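Local coordinates for protein phenolic acid decarboxylase (PDB 7AE5) that catalyses the reversible, non-oxidative decarboxylation of 4-hydroxybenzoate and 3,4-dihydroxybenzoate, using prenylated FMN and manganese, to detoxify phenolic compounds under anaerobic conditions, at residues V414-N419 and T436-D441. Numbering follows the deposited sequence.
With RB (rubidium ion), chain Q.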
loop_
_atom_site.group_PDB
_atom_site.type_symbol
_atom_site.label_atom_id
_atom_site.label_comp_id
_atom_site.label_asym_id
_atom_site.label_seq_id
_atom_site.Cartn_x
_atom_site.Cartn_y
_atom_site.Cartn_z
ATOM N N VAL C 414 0.690 0.687 11.978
ATOM C CA VAL C 414 1.468 -0.437 11.453
ATOM C C VAL C 414 2.213 0.019 10.206
ATOM O O VAL C 414 1.590 0.446 9.226
ATOM C CB VAL C 414 0.579 -1.651 11.136
ATOM C CG1 VAL C 414 1.410 -2.760 10.511
ATOM C CG2 VAL C 414 -0.115 -2.148 12.394
ATOM N N SER C 415 3.539 -0.107 10.227
ATOM C CA SER C 415 4.391 0.356 9.140
ATOM C C SER C 415 5.171 -0.809 8.549
ATOM O O SER C 415 5.841 -1.547 9.279
ATOM C CB SER C 415 5.352 1.439 9.629
ATOM O OG SER C 415 4.665 2.665 9.786
ATOM N N ILE C 416 5.099 -0.953 7.229
ATOM C CA ILE C 416 5.775 -2.012 6.488
ATOM C C ILE C 416 6.851 -1.361 5.626
ATOM O O ILE C 416 6.537 -0.564 4.734
ATOM C CB ILE C 416 4.784 -2.809 5.626
ATOM C CG1 ILE C 416 3.714 -3.467 6.501
ATOM C CG2 ILE C 416 5.504 -3.851 4.808
ATOM C CD1 ILE C 416 4.249 -4.555 7.392
ATOM N N ILE C 417 8.115 -1.698 5.883
ATOM C CA ILE C 417 9.254 -1.048 5.236
ATOM C C ILE C 417 10.080 -2.108 4.517
ATOM O O ILE C 417 10.640 -3.006 5.158
ATOM C CB ILE C 417 10.115 -0.277 6.248
ATOM C CG1 ILE C 417 9.234 0.619 7.118
ATOM C CG2 ILE C 417 11.167 0.553 5.528
ATOM C CD1 ILE C 417 9.762 0.814 8.520
ATOM N N GLU C 418 10.183 -1.985 3.196
ATOM C CA GLU C 418 10.830 -2.989 2.362
ATOM C C GLU C 418 12.321 -2.708 2.185
ATOM O O GLU C 418 12.801 -1.588 2.377
ATOM C CB GLU C 418 10.164 -3.052 0.987
ATOM C CG GLU C 418 8.704 -3.451 1.016
ATOM C CD GLU C 418 8.200 -3.884 -0.345
ATOM O OE1 GLU C 418 9.007 -3.900 -1.300
ATOM O OE2 GLU C 418 6.999 -4.210 -0.457
ATOM N N ASN C 419 13.049 -3.764 1.811
ATOM C CA ASN C 419 14.452 -3.671 1.397
ATOM C C ASN C 419 15.345 -3.118 2.506
ATOM O O ASN C 419 16.254 -2.322 2.261
ATOM C CB ASN C 419 14.592 -2.842 0.119
ATOM C CG ASN C 419 15.677 -3.368 -0.791
ATOM O OD1 ASN C 419 15.835 -4.580 -0.946
ATOM N ND2 ASN C 419 16.430 -2.460 -1.405
ATOM N N THR C 436 11.844 -7.148 5.233
ATOM C CA THR C 436 10.798 -6.140 5.196
ATOM C C THR C 436 10.353 -5.958 6.640
ATOM O O THR C 436 9.803 -6.883 7.244
ATOM C CB THR C 436 9.642 -6.557 4.294
ATOM O OG1 THR C 436 10.032 -6.408 2.925
ATOM C CG2 THR C 436 8.451 -5.679 4.557
ATOM N N LYS C 437 10.631 -4.787 7.203
ATOM C CA LYS C 437 10.408 -4.563 8.624
ATOM C C LYS C 437 8.945 -4.247 8.904
ATOM O O LYS C 437 8.229 -3.700 8.059
ATOM C CB LYS C 437 11.284 -3.417 9.132
ATOM C CG LYS C 437 12.766 -3.572 8.835
ATOM C CD LYS C 437 13.399 -4.683 9.648
ATOM C CE LYS C 437 14.918 -4.616 9.580
ATOM N NZ LYS C 437 15.563 -5.730 10.327
ATOM N N MET C 438 8.505 -4.594 10.113
ATOM C CA MET C 438 7.158 -4.286 10.578
ATOM C C MET C 438 7.249 -3.578 11.920
ATOM O O MET C 438 7.721 -4.159 12.903
ATOM C CB MET C 438 6.298 -5.548 10.692
ATOM C CG MET C 438 4.809 -5.244 10.778
ATOM S SD MET C 438 3.739 -6.666 11.078
ATOM C CE MET C 438 4.932 -7.971 11.332
ATOM N N ILE C 439 6.805 -2.326 11.953
ATOM C CA ILE C 439 6.737 -1.532 13.173
ATOM C C ILE C 439 5.275 -1.414 13.576
ATOM O O ILE C 439 4.427 -1.049 12.754
ATOM C CB ILE C 439 7.363 -0.140 12.977
ATOM C CG1 ILE C 439 8.820 -0.259 12.534
ATOM C CG2 ILE C 439 7.253 0.680 14.251
ATOM C CD1 ILE C 439 9.439 1.074 12.167
ATOM N N ILE C 440 4.981 -1.722 14.836
ATOM C CA ILE C 440 3.622 -1.667 15.364
ATOM C C ILE C 440 3.613 -0.696 16.534
ATOM O O ILE C 440 4.291 -0.927 17.544
ATOM C CB ILE C 440 3.118 -3.053 15.795
ATOM C CG1 ILE C 440 3.162 -4.027 14.617
ATOM C CG2 ILE C 440 1.703 -2.962 16.343
ATOM C CD1 ILE C 440 2.774 -5.437 14.985
ATOM N N ASP C 441 2.845 0.386 16.403
ATOM C CA ASP C 441 2.765 1.416 17.437
ATOM C C ASP C 441 1.531 1.156 18.301
ATOM O O ASP C 441 0.463 1.753 18.125
ATOM C CB ASP C 441 2.745 2.808 16.804
ATOM C CG ASP C 441 2.496 3.909 17.818
ATOM O OD1 ASP C 441 2.774 3.688 19.016
ATOM O OD2 ASP C 441 2.034 5.000 17.419
HETATM RB RB RB Q . -1.137 3.542 18.631
HETATM O O HOH W 1 -0.192 5.792 18.389
#
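Thr436 touches Ile416 and Glu418 at one end of an antiparallel strand pair. Its CG2 lies 3.5 Å from Ile416 CG2, a tight methyl contact. Thr436 OG1 sits beside its backbone N (chi1 -75°), which places CG2 anti to N and turned to Ile416. The Thr436 and Glu418 side chains lie side by side, with Thr436 OG1 3.8 Å from Glu418 CG.

Lys437 forms a hydrogen-bonded pair with Ile417. Lys437 N donates to Ile417 O at 2.7 Å, and this bond is bent, with an N-H...O angle of 143°. The return bond, Ile417 N to Lys437 O, is straighter. The Lys437 chain turns away, and its NZ binds Ser382 O and other partners beyond the pair.

Met438 faces Ile416 in a non-hydrogen-bonded pair. The two side chains lie side by side, and Ile416 CD1 touches Met438 CG at 3.5 Å. Val414 and Met438 also pack on a third subunit.

Ile439 pairs with Ser415 through two nearly straight bonds in the carbonyl planes. Ser415 N reaches Ile439 O at 2.8 Å. Ser415 OG bonds Lys366 NZ of the same chain. On this face Ile439 CD1 meets Ile417 CD1 at 3.7 Å, and helix 364-372 covers Ile439.

Ile440 lies opposite Val414 with only a loose side-chain contact. Asp441 ends the segment, and its carbonyl O binds the rubidium ion at 2.5 Å.

Strand 414-421 is outermost in the chain's five-stranded C-terminal sheet, beside 434-441. Four backbone bonds fix the register, while apolar contacts join neighbouring side chains on each face. Lys366 NZ of a second subunit bonds Glu418 O, and Ser415 and Ile417 pack on that subunit's Ile417 and Ser415, consistent with this edge strand taking part in the subunit interface.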